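Local coordinates for putative immunoglobulin A1 protease (Bacteroides ovatus, PDB 3N6Z), which is of unproven function but possibly a peptidase related to immunoglobulin A1 proteases, its chain folded as a parallel beta-solenoid, at residues C127-N132 against T165-N170; K157-G162 against N192-Q197; G225-V230 against S260-I265. One frame throughout, in Å; residues are numbered along the deposited sequence. Where two conformers were deposited one is given.

Contact 1 (C127-N132 against T165-N170)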
ATOM      1  N   CYS A 127       3.948 -11.649  -3.124  1.00  8.03           N
ATOM      2  CA  CYS A 127       5.018 -12.455  -2.584  1.00  7.16           C
ATOM      3  C   CYS A 127       6.223 -12.144  -3.454  1.00  6.54           C
ATOM      4  O   CYS A 127       6.240 -12.487  -4.622  1.00  8.77           O
ATOM      5  CB  CYS A 127       4.682 -13.933  -2.594  1.00  7.26           C
ATOM      6  SG  CYS A 127       3.238 -14.388  -1.647  1.00  9.14           S
ATOM      7  N   GLY A 128       7.176 -11.414  -2.886  1.00  7.61           N
ATOM      8  CA  GLY A 128       8.275 -10.804  -3.645  1.00  8.30           C
ATOM      9  C   GLY A 128       8.392  -9.334  -3.369  1.00  8.47           C
ATOM     10  O   GLY A 128       8.275  -8.900  -2.219  1.00  8.52           O
ATOM     11  N   ASP A 129       8.645  -8.570  -4.426  1.00  7.72           N
ATOM     12  CA  ASP A 129       9.006  -7.163  -4.291  1.00  7.84           C
ATOM     13  C   ASP A 129       8.299  -6.316  -5.346  1.00  8.40           C
ATOM     14  O   ASP A 129       8.213  -6.719  -6.523  1.00  8.35           O
ATOM     15  CB  ASP A 129      10.523  -6.945  -4.463  1.00  8.41           C
ATOM     16  CG  ASP A 129      11.339  -7.481  -3.309  1.00  9.64           C
ATOM     17  OD1 ASP A 129      11.674  -8.683  -3.306  1.00 11.74           O
ATOM     18  OD2 ASP A 129      11.566  -6.684  -2.380  1.00 11.07           O
ATOM     19  N   CYS A 130       7.868  -5.130  -4.948  1.00  7.81           N
ATOM     20  CA  CYS A 130       7.454  -4.100  -5.875  1.00  7.11           C
ATOM     21  C   CYS A 130       8.214  -2.842  -5.486  1.00  6.54           C
ATOM     22  O   CYS A 130       8.162  -2.417  -4.311  1.00  8.41           O
ATOM     23  CB  CYS A 130       5.953  -3.877  -5.781  1.00  7.53           C
ATOM     24  SG  CYS A 130       5.325  -2.548  -6.835  1.00  9.21           S
ATOM     25  N   ARG A 131       8.889  -2.222  -6.447  1.00  7.22           N
ATOM     26  CA  ARG A 131       9.672  -1.036  -6.179  0.50  7.50           C
ATOM     27  C   ARG A 131       9.574  -0.033  -7.305  1.00  7.60           C
ATOM     28  O   ARG A 131       9.374  -0.393  -8.472  1.00  8.45           O
ATOM     29  CB  ARG A 131      11.144  -1.386  -5.921  0.50  8.16           C
ATOM     30  CG  ARG A 131      11.855  -2.070  -7.097  0.50  7.82           C
ATOM     31  CD  ARG A 131      13.280  -2.575  -6.702  0.50 11.19           C
ATOM     32  NE  ARG A 131      13.879  -3.441  -7.718  0.50 12.70           N
ATOM     33  CZ  ARG A 131      13.396  -4.639  -8.041  0.50 15.42           C
ATOM     34  NH1 ARG A 131      12.271  -5.069  -7.485  0.50 16.21           N
ATOM     35  NH2 ARG A 131      13.984  -5.374  -8.982  0.50 16.13           N
ATOM     36  N   ASN A 132       9.778   1.222  -6.942  1.00  7.67           N
ATOM     37  CA  ASN A 132       9.970   2.291  -7.910  1.00  8.21           C
ATOM     38  C   ASN A 132       8.809   2.473  -8.898  1.00  7.09           C
ATOM     39  O   ASN A 132       9.041   2.726 -10.081  1.00  7.88           O
ATOM     40  CB  ASN A 132      11.292   2.125  -8.680  1.00  9.17           C
ATOM     41  CG  ASN A 132      12.473   1.816  -7.777  1.00 10.22           C
ATOM     42  OD1 ASN A 132      12.654   2.472  -6.758  1.00 10.99           O
ATOM     43  ND2 ASN A 132      13.279   0.813  -8.157  1.00 13.42           N
ATOM     44  N   THR A 165       7.081 -13.777   1.874  1.00 10.09           N
ATOM     45  CA  THR A 165       7.028 -12.404   2.387  1.00  9.70           C
ATOM     46  C   THR A 165       6.962 -11.442   1.194  1.00  8.82           C
ATOM     47  O   THR A 165       7.229 -11.817   0.052  1.00  8.52           O
ATOM     48  CB  THR A 165       8.279 -12.065   3.270  1.00  9.64           C
ATOM     49  OG1 THR A 165       9.469 -12.214   2.459  1.00  9.44           O
ATOM     50  CG2 THR A 165       8.370 -12.980   4.503  1.00 10.23           C
ATOM     51  N   GLY A 166       6.590 -10.213   1.461  1.00  7.96           N
ATOM     52  CA  GLY A 166       6.477  -9.193   0.418  1.00  7.26           C
ATOM     53  C   GLY A 166       6.896  -7.824   0.869  1.00  7.72           C
ATOM     54  O   GLY A 166       6.696  -7.471   2.022  1.00  7.50           O
ATOM     55  N   ARG A 167       7.488  -7.047  -0.051  1.00  7.42           N
ATOM     56  CA  ARG A 167       7.981  -5.714   0.245  1.00  7.27           C
ATOM     57  C   ARG A 167       7.552  -4.742  -0.853  1.00  7.89           C
ATOM     58  O   ARG A 167       7.602  -5.083  -2.052  1.00  7.75           O
ATOM     59  CB  ARG A 167       9.487  -5.716   0.337  1.00  8.40           C
ATOM     60  CG  ARG A 167      10.008  -6.559   1.503  1.00  8.39           C
ATOM     61  CD  ARG A 167      11.418  -7.062   1.299  1.00  8.42           C
ATOM     62  NE  ARG A 167      11.472  -8.036   0.203  1.00  7.77           N
ATOM     63  CZ  ARG A 167      11.061  -9.307   0.284  1.00  7.87           C
ATOM     64  NH1 ARG A 167      10.655  -9.819   1.428  1.00 10.56           N
ATOM     65  NH2 ARG A 167      11.050 -10.063  -0.810  1.00  8.96           N
ATOM     66  N   ILE A 168       7.171  -3.542  -0.432  1.00  8.17           N
ATOM     67  CA  ILE A 168       6.854  -2.432  -1.328  1.00  6.81           C
ATOM     68  C   ILE A 168       7.751  -1.283  -0.910  1.00  7.76           C
ATOM     69  O   ILE A 168       7.691  -0.811   0.236  1.00  8.47           O
ATOM     70  CB  ILE A 168       5.363  -2.026  -1.282  1.00  6.89           C
ATOM     71  CG1 ILE A 168       4.502  -3.187  -1.810  1.00  7.47           C
ATOM     72  CG2 ILE A 168       5.133  -0.733  -2.085  1.00  8.54           C
ATOM     73  CD1 ILE A 168       2.982  -2.968  -1.671  1.00  9.39           C
ATOM     74  N   VAL A 169       8.580  -0.797  -1.842  1.00  7.20           N
ATOM     75  CA  VAL A 169       9.624   0.173  -1.543  0.60  8.45           C
ATOM     76  C   VAL A 169       9.653   1.267  -2.645  1.00  7.32           C
ATOM     77  O   VAL A 169       9.632   0.947  -3.847  1.00  8.22           O
ATOM     78  CB  VAL A 169      10.991  -0.554  -1.411  0.60  8.67           C
ATOM     79  CG1 VAL A 169      12.091   0.413  -1.070  0.60  8.41           C
ATOM     80  CG2 VAL A 169      10.904  -1.662  -0.341  0.60 12.64           C
ATOM     81  N   ASN A 170       9.775   2.525  -2.244  1.00  7.83           N
ATOM     82  CA  ASN A 170       9.894   3.628  -3.208  1.00  8.49           C
ATOM     83  C   ASN A 170       8.696   3.662  -4.163  1.00  7.61           C
ATOM     84  O   ASN A 170       8.862   3.775  -5.384  1.00  8.34           O
ATOM     85  CB  ASN A 170      11.197   3.591  -4.029  1.00  7.79           C
ATOM     86  CG  ASN A 170      12.431   3.351  -3.213  1.00 10.69           C
ATOM     87  OD1 ASN A 170      12.549   3.724  -2.046  1.00 10.85           O
ATOM     88  ND2 ASN A 170      13.398   2.691  -3.856  1.00 13.38           N
TER
HETATM   89  O   HOH W   1      10.785  -4.094  -2.644  1.00 24.90           O

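Contact 2 (K157-G162 against N192-Q197)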
ATOM      1  N   LYS A 157       1.017 -14.695   5.789  1.00 10.89           N
ATOM      2  CA  LYS A 157       1.326 -14.806   7.224  1.00 12.36           C
ATOM      3  C   LYS A 157       1.918 -16.183   7.561  1.00 12.92           C
ATOM      4  O   LYS A 157       1.333 -17.220   7.208  1.00 13.00           O
ATOM      5  CB  LYS A 157       0.060 -14.616   8.040  1.00 14.09           C
ATOM      6  CG  LYS A 157       0.305 -14.523   9.537  1.00 18.53           C
ATOM      7  CD  LYS A 157      -1.007 -14.454  10.304  1.00 21.28           C
ATOM      8  CE  LYS A 157      -1.667 -15.810  10.392  1.00 26.51           C
ATOM      9  NZ  LYS A 157      -2.943 -15.794  11.177  1.00 28.72           N
ATOM     10  N   ASP A 158       3.048 -16.184   8.268  1.00 13.46           N
ATOM     11  CA  ASP A 158       3.551 -17.407   8.950  1.00 15.64           C
ATOM     12  C   ASP A 158       3.668 -18.610   8.001  1.00 15.40           C
ATOM     13  O   ASP A 158       3.172 -19.703   8.308  1.00 17.31           O
ATOM     14  CB  ASP A 158       2.626 -17.768  10.130  1.00 17.27           C
ATOM     15  CG  ASP A 158       2.663 -16.760  11.262  1.00 20.66           C
ATOM     16  OD1 ASP A 158       3.716 -16.170  11.461  1.00 22.61           O
ATOM     17  OD2 ASP A 158       1.633 -16.629  11.968  1.00 25.82           O
ATOM     18  N   LYS A 159       4.311 -18.392   6.872  0.60 13.91           N
ATOM     19  CA  LYS A 159       4.646 -19.465   5.975  0.60 14.12           C
ATOM     20  C   LYS A 159       6.031 -20.007   6.346  0.60 14.45           C
ATOM     21  O   LYS A 159       6.793 -19.408   7.113  0.60 16.23           O
ATOM     22  CB  LYS A 159       4.534 -19.013   4.519  0.60 15.02           C
ATOM     23  CG  LYS A 159       3.150 -18.441   4.152  0.60 14.40           C
ATOM     24  CD  LYS A 159       2.001 -19.425   4.483  0.60 16.58           C
ATOM     25  CE  LYS A 159       0.669 -18.993   3.935  0.60 20.68           C
ATOM     26  NZ  LYS A 159      -0.367 -20.071   4.153  0.60 24.24           N
ATOM     27  N   GLY A 160       6.343 -21.167   5.797  0.60 16.00           N
ATOM     28  CA  GLY A 160       7.618 -21.815   6.076  0.60 17.60           C
ATOM     29  C   GLY A 160       8.722 -21.344   5.160  0.60 17.98           C
ATOM     30  O   GLY A 160       9.864 -21.691   5.351  0.60 19.12           O
ATOM     31  N   ASN A 161       8.366 -20.568   4.142  1.00 17.42           N
ATOM     32  CA  ASN A 161       9.262 -20.210   3.070  1.00 15.49           C
ATOM     33  C   ASN A 161       9.256 -18.683   2.959  1.00 12.58           C
ATOM     34  O   ASN A 161       8.233 -18.079   2.607  1.00 12.72           O
ATOM     35  CB  ASN A 161       8.723 -20.857   1.802  1.00 17.30           C
ATOM     36  CG  ASN A 161       9.397 -20.396   0.545  1.00 20.30           C
ATOM     37  OD1 ASN A 161      10.426 -19.675   0.535  1.00 18.26           O
ATOM     38  ND2 ASN A 161       8.818 -20.858  -0.582  1.00 23.93           N
ATOM     39  N   GLY A 162      10.405 -18.076   3.217  1.00 12.71           N
ATOM     40  CA  GLY A 162      10.564 -16.625   3.208  1.00 12.53           C
ATOM     41  C   GLY A 162      10.265 -15.970   1.882  1.00 10.77           C
ATOM     42  O   GLY A 162      10.030 -14.751   1.816  1.00 11.54           O
ATOM     43  N   ASN A 192       3.983 -10.648   7.678  1.00  8.40           N
ATOM     44  CA  ASN A 192       5.053 -10.672   8.662  1.00  9.37           C
ATOM     45  C   ASN A 192       6.374 -11.185   8.119  1.00  9.08           C
ATOM     46  O   ASN A 192       6.598 -11.231   6.884  1.00 10.35           O
ATOM     47  CB  ASN A 192       4.568 -11.350   9.958  1.00  9.31           C
ATOM     48  CG  ASN A 192       4.416 -12.858   9.838  1.00  9.70           C
ATOM     49  OD1 ASN A 192       3.904 -13.370   8.811  1.00 11.19           O
ATOM     50  ND2 ASN A 192       4.849 -13.575  10.871  1.00 11.50           N
ATOM     51  N   SER A 193       7.270 -11.566   9.020  1.00 10.75           N
ATOM     52  CA  SER A 193       8.658 -11.856   8.685  1.00 11.00           C
ATOM     53  C   SER A 193       9.003 -13.214   9.239  1.00 11.61           C
ATOM     54  O   SER A 193       8.650 -13.512  10.372  1.00 13.63           O
ATOM     55  CB  SER A 193       9.563 -10.778   9.290  1.00 10.65           C
ATOM     56  OG  SER A 193       9.165  -9.503   8.788  1.00 11.54           O
ATOM     57  N   TYR A 194       9.699 -14.008   8.438  1.00 12.20           N
ATOM     58  CA  TYR A 194      10.059 -15.386   8.793  1.00 12.60           C
ATOM     59  C   TYR A 194      11.063 -15.901   7.768  1.00 11.75           C
ATOM     60  O   TYR A 194      11.220 -15.341   6.693  1.00 12.19           O
ATOM     61  CB  TYR A 194       8.810 -16.298   8.830  1.00 12.58           C
ATOM     62  CG  TYR A 194       7.873 -16.076   7.662  1.00 12.63           C
ATOM     63  CD1 TYR A 194       8.084 -16.705   6.461  1.00 12.73           C
ATOM     64  CD2 TYR A 194       6.785 -15.227   7.770  1.00 11.80           C
ATOM     65  CE1 TYR A 194       7.258 -16.497   5.378  1.00 12.61           C
ATOM     66  CE2 TYR A 194       5.948 -14.992   6.683  1.00 10.74           C
ATOM     67  CZ  TYR A 194       6.186 -15.647   5.476  1.00 11.06           C
ATOM     68  OH  TYR A 194       5.350 -15.417   4.397  1.00 12.83           O
ATOM     69  N   ASP A 195      11.785 -16.958   8.142  1.00 13.19           N
ATOM     70  CA  ASP A 195      12.706 -17.664   7.262  1.00 13.06           C
ATOM     71  C   ASP A 195      13.697 -16.728   6.562  1.00 13.18           C
ATOM     72  O   ASP A 195      13.962 -16.866   5.370  1.00 15.98           O
ATOM     73  CB  ASP A 195      11.931 -18.527   6.272  1.00 13.81           C
ATOM     74  CG  ASP A 195      12.807 -19.455   5.463  1.00 16.23           C
ATOM     75  OD1 ASP A 195      13.729 -20.086   6.043  1.00 18.05           O
ATOM     76  OD2 ASP A 195      12.588 -19.563   4.237  1.00 15.54           O
ATOM     77  N   GLY A 196      14.256 -15.776   7.322  1.00 13.53           N
ATOM     78  CA  GLY A 196      15.298 -14.908   6.814  1.00 14.70           C
ATOM     79  C   GLY A 196      14.873 -13.741   5.941  1.00 13.76           C
ATOM     80  O   GLY A 196      15.737 -13.027   5.415  1.00 16.42           O
ATOM     81  N   GLN A 197      13.564 -13.556   5.770  1.00 12.00           N
ATOM     82  CA  GLN A 197      13.027 -12.455   4.965  1.00 11.12           C
ATOM     83  C   GLN A 197      11.982 -11.693   5.754  1.00 11.27           C
ATOM     84  O   GLN A 197      11.450 -12.171   6.771  1.00 12.06           O
ATOM     85  CB  GLN A 197      12.458 -12.998   3.653  1.00 12.07           C
ATOM     86  CG  GLN A 197      13.523 -13.636   2.756  1.00 12.16           C
ATOM     87  CD  GLN A 197      13.015 -13.938   1.369  1.00 12.30           C
ATOM     88  OE1 GLN A 197      12.518 -13.039   0.690  1.00 12.99           O
ATOM     89  NE2 GLN A 197      13.152 -15.198   0.927  1.00 13.18           N
TER

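Contact 3 (G225-V230 against S260-I265). With SO4 (sulfate ion), chain C.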
ATOM      1  N   GLY A 225      -4.248  -1.096   5.906  1.00  7.62           N
ATOM      2  CA  GLY A 225      -5.403  -1.289   6.773  1.00  8.24           C
ATOM      3  C   GLY A 225      -5.140  -2.070   8.033  1.00  7.89           C
ATOM      4  O   GLY A 225      -5.531  -1.641   9.137  1.00  8.46           O
ATOM      5  N   ARG A 226      -4.452  -3.195   7.884  1.00  8.21           N
ATOM      6  CA  ARG A 226      -4.342  -4.200   8.917  1.00  8.78           C
ATOM      7  C   ARG A 226      -2.936  -4.800   8.895  1.00  8.22           C
ATOM      8  O   ARG A 226      -2.345  -4.948   7.831  1.00  9.79           O
ATOM      9  CB  ARG A 226      -5.418  -5.265   8.645  1.00  9.61           C
ATOM     10  CG  ARG A 226      -5.469  -6.449   9.588  1.00 10.24           C
ATOM     11  CD  ARG A 226      -6.465  -7.461   9.044  1.00 11.49           C
ATOM     12  NE  ARG A 226      -6.548  -8.623   9.928  1.00 13.08           N
ATOM     13  CZ  ARG A 226      -7.036  -9.802   9.562  1.00 16.63           C
ATOM     14  NH1 ARG A 226      -7.581  -9.966   8.359  1.00 18.49           N
ATOM     15  NH2 ARG A 226      -6.998 -10.820  10.430  1.00 19.03           N
ATOM     16  N   LYS A 227      -2.451  -5.191  10.060  1.00  8.60           N
ATOM     17  CA  LYS A 227      -1.196  -5.916  10.241  1.00  7.54           C
ATOM     18  C   LYS A 227      -1.456  -7.263  10.900  1.00  8.60           C
ATOM     19  O   LYS A 227      -2.069  -7.316  11.981  1.00  8.40           O
ATOM     20  CB  LYS A 227      -0.259  -5.088  11.126  1.00  8.81           C
ATOM     21  CG  LYS A 227       1.047  -5.782  11.470  1.00  8.27           C
ATOM     22  CD  LYS A 227       1.954  -6.026  10.259  1.00  8.35           C
ATOM     23  CE  LYS A 227       3.306  -6.642  10.622  1.00  9.36           C
ATOM     24  NZ  LYS A 227       3.214  -7.940  11.346  1.00  9.59           N
ATOM     25  N   VAL A 228      -0.941  -8.316  10.275  1.00  9.22           N
ATOM     26  CA  VAL A 228      -1.017  -9.674  10.787  1.00  9.29           C
ATOM     27  C   VAL A 228       0.366 -10.261  11.025  1.00  9.98           C
ATOM     28  O   VAL A 228       1.352  -9.828  10.405  1.00  9.65           O
ATOM     29  CB  VAL A 228      -1.866 -10.601   9.882  1.00  9.00           C
ATOM     30  CG1 VAL A 228      -3.294 -10.011   9.733  1.00  9.58           C
ATOM     31  CG2 VAL A 228      -1.211 -10.866   8.538  1.00  9.85           C
ATOM     32  N   GLY A 229       0.424 -11.247  11.916  1.00  9.55           N
ATOM     33  CA  GLY A 229       1.661 -11.894  12.290  1.00 10.35           C
ATOM     34  C   GLY A 229       2.618 -11.058  13.142  1.00  9.65           C
ATOM     35  O   GLY A 229       2.454  -9.844  13.334  1.00 10.65           O
ATOM     36  N   VAL A 230       3.651 -11.740  13.646  1.00 11.10           N
ATOM     37  CA  VAL A 230       4.729 -11.141  14.399  1.00 11.49           C
ATOM     38  C   VAL A 230       5.899 -10.878  13.453  1.00 11.28           C
ATOM     39  O   VAL A 230       6.303 -11.773  12.696  1.00 11.26           O
ATOM     40  CB  VAL A 230       5.148 -12.045  15.615  1.00 11.25           C
ATOM     41  CG1 VAL A 230       6.407 -11.543  16.274  1.00 13.46           C
ATOM     42  CG2 VAL A 230       4.014 -12.088  16.641  1.00 14.00           C
ATOM     43  N   SER A 260      -2.240 -10.438  19.385  1.00 13.80           N
ATOM     44  CA  SER A 260      -1.098 -11.366  19.406  1.00 15.99           C
ATOM     45  C   SER A 260      -0.102 -11.143  18.279  1.00 13.97           C
ATOM     46  O   SER A 260       0.800 -11.975  18.074  1.00 17.41           O
ATOM     47  CB  SER A 260      -1.554 -12.829  19.422  1.00 17.96           C
ATOM     48  OG  SER A 260      -2.365 -13.047  20.548  1.00 21.69           O
ATOM     49  N   CYS A 261      -0.198  -9.974  17.621  1.00 12.53           N
ATOM     50  CA  CYS A 261       0.681  -9.628  16.505  1.00 11.86           C
ATOM     51  C   CYS A 261       1.444  -8.363  16.849  1.00 10.70           C
ATOM     52  O   CYS A 261       1.295  -7.808  17.944  1.00 12.24           O
ATOM     53  CB  CYS A 261      -0.144  -9.476  15.223  1.00 12.66           C
ATOM     54  SG  CYS A 261      -0.990 -10.998  14.771  1.00 15.33           S
ATOM     55  N   ASP A 262       2.292  -7.891  15.948  1.00 10.89           N
ATOM     56  CA  ASP A 262       3.046  -6.681  16.240  1.00 10.06           C
ATOM     57  C   ASP A 262       3.405  -5.964  14.939  1.00 10.06           C
ATOM     58  O   ASP A 262       3.125  -6.436  13.822  1.00 10.01           O
ATOM     59  CB  ASP A 262       4.279  -6.977  17.139  1.00  9.61           C
ATOM     60  CG  ASP A 262       5.424  -7.668  16.448  1.00 11.48           C
ATOM     61  OD1 ASP A 262       5.445  -7.793  15.206  1.00 12.80           O
ATOM     62  OD2 ASP A 262       6.338  -8.105  17.196  1.00 16.00           O
ATOM     63  N   ILE A 263       4.018  -4.800  15.105  1.00  9.57           N
ATOM     64  CA  ILE A 263       4.608  -4.021  14.026  1.00  8.72           C
ATOM     65  C   ILE A 263       5.609  -3.069  14.633  1.00  9.36           C
ATOM     66  O   ILE A 263       5.490  -2.696  15.796  1.00 10.27           O
ATOM     67  CB  ILE A 263       3.514  -3.162  13.249  1.00  8.75           C
ATOM     68  CG1 ILE A 263       4.001  -2.791  11.837  1.00 10.00           C
ATOM     69  CG2 ILE A 263       2.997  -1.953  14.048  1.00 10.32           C
ATOM     70  CD1 ILE A 263       2.917  -2.177  10.926  1.00  9.02           C
ATOM     71  N   ALA A 264       6.543  -2.616  13.811  1.00  9.16           N
ATOM     72  CA  ALA A 264       7.321  -1.397  14.085  1.00  8.90           C
ATOM     73  C   ALA A 264       6.914  -0.368  13.030  1.00  9.28           C
ATOM     74  O   ALA A 264       6.820  -0.691  11.855  1.00  9.74           O
ATOM     75  CB  ALA A 264       8.859  -1.666  14.046  1.00 11.05           C
ATOM     76  N   ILE A 265       6.667   0.847  13.482  1.00  9.79           N
ATOM     77  CA  ILE A 265       6.455   1.989  12.583  1.00  9.17           C
ATOM     78  C   ILE A 265       7.482   3.035  13.015  1.00 10.16           C
ATOM     79  O   ILE A 265       7.482   3.508  14.164  1.00 10.91           O
ATOM     80  CB  ILE A 265       5.030   2.582  12.582  1.00  8.95           C
ATOM     81  CG1 ILE A 265       3.983   1.496  12.306  1.00 10.01           C
ATOM     82  CG2 ILE A 265       4.927   3.725  11.540  1.00 10.36           C
ATOM     83  CD1 ILE A 265       2.565   1.985  12.296  1.00 10.26           C
TER
HETATM   84  S   SO4 C   2      -8.367 -13.756   8.743  0.50 40.46           S
HETATM   85  O1  SO4 C   2      -8.228 -14.801   7.728  0.50 41.48           O
HETATM   86  O2  SO4 C   2      -9.440 -14.072   9.679  0.50 42.34           O
HETATM   87  O3  SO4 C   2      -7.115 -13.645   9.483  0.50 42.25           O
HETATM   88  O4  SO4 C   2      -8.697 -12.521   8.052  0.50 37.09           O

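Contact 1 (C127-N132 against T165-N170)
D129 and R167 face each other across two adjacent parallel strands, and R167 grips the carboxylate side-on with two nitrogens, one to each oxygen. R167 NE reaches D129 OD2 at 2.9 Å, on the syn side but out of the carboxylate plane, while R167 NH2 meets D129 OD1, also at 2.9 Å, from above that plane. The two flat groups are turned 51° against each other, so the salt bridge is paired but not coplanar. The R167 chain makes this possible by bending at CG-CD (chi3 -67°), which folds the guanidinium back along its own strand; there NH1 donates in plane to T165 OG1 (2.9 Å) and is also hydrogen-bonded to E198 O. A water donates to D129 OD2 at 2.7 Å.

Strands 128-131 and 166-169 are nearly parallel and their axes come within 4.8 Å, as neighbouring coils of a parallel beta-solenoid. Their amides interlock in alternation, R167 N to G128 O and then C130 N to R167 O. On the face away from the salt bridge, C130 CB packs against I168 CG1 at 4.3 Å, and C130 also rests on F102.

At the corner N132 and N170 lie side by side, pointing the same way with amide planes 20° apart. N170 ND2 donates to N132 OD1 at 3.0 Å, and N132 ND2 is hydrogen-bonded to D103 OD1 in the preceding coil.

Contact 2 (K157-G162 against N192-Q197)
Neither segment is helix or strand: K157-G162 arches over N192-Q197, with CA atoms 5.7 Å apart at K157 and N192 and 4.7 Å apart at G162 and D195, and a type I' beta turn runs from Y194 to Q197. Both are loops linking strands of a parallel beta-solenoid, 153-154 to 166-169 and 189-190 to 200-202, so equivalent excursions from successive coils lie against each other at the surface.

The Y194 side chain fills the arch. Its CG stands between the backbone N and the carbonyl carbon (chi1 44°), which turns the ring toward K157-G162. K159 lays its backbone over one ring face: its N sits above the plane near the rim, and K159 O comes within 3.1 Å of Y194 CD1. N161 O approaches at the edge, 3.3 Å from Y194 CE1. The K159 side chain runs alongside the ring, CB and CG both near the hydroxyl, and Y194 OH is hydrogen-bonded to L156 O, which anchors the far end of the ring.

At one end of the arch N192 uses both ends of its amide on D158. A lone pair of N192 OD1, in the carbonyl plane, receives D158 N at 3.0 Å; N192 ND2 donates to D158 OD1 at 2.9 Å, from above a carboxylate turned 86° from the amide. The same ND2 also binds V230 O, so this amide spans three coils' loops.

At the other end Q197 packs its amide against G162 while NE2 is held by N163 OD1. D195, its CG anti to the backbone N (chi1 -171°), brings OD2 to G162 N at 2.8 Å, accepting a nearly straight bond on the anti lone pair.

Contact 3 (G225-V230 against S260-I265)
K227 meets D262 through its ammonium: NZ donates to D262 O at 2.9 Å, nearly in line with the carbonyl. Bends at chi2 (65°) and chi4 bring the chain round so that NZ also binds V228 O at 2.8 Å, from above that carbonyl's plane, and G231 O. Several backbone oxygens thus hold the charge, while D262 OD1 remains 4.5 Å from K227 NZ and probably adds only long-range attraction. The methylenes of K227 lie obliquely across I263, K227 CG 4.0 Å from I263 CB.

Beside this, D262 N donates to G229 O in a long bond of 3.3 Å. C261 SG rests 3.2 Å from G229 N, an amide buried here without a hydrogen-bond partner in the model. The two V230 methyls split, CG2 toward S260 O and CG1 toward D262 OD2, and D262 OD1 is fixed by G231 N.

Farther out, R226 binds a sulfate, probably from the crystallisation liquor, with NH1 2.8 Å from O4 and NH2 on O3; D258 forms a salt bridge with the same guanidinium. CA 227 to 230 and CA 260 to 263 run 106° apart, where the chain leaving strand 224-227 meets the chain about to enter strand 263-266 of the next coil, as at a corner of a parallel beta-solenoid.

Overall arrangement
Contacts 1 and 3 both involve parallel strands of the solenoid wall and are partly buried, yet only contact 1 pairs strands directly; contact 3 joins a strand end to the loop leading into another strand, and contact 2 is loop against loop at the surface. Chemistry follows place: regular backbone bonds with a paired salt bridge in contact 1, a ring under peptide groups in contact 2, and a lysine bound to carbonyls in contact 3. The centres of contacts 1 and 3 lie about 17 Å apart without touching. Contact 2 bridges them, T165 packing on N192 and Q197 on one side and N192 ND2 probably bonding V230 O on the other.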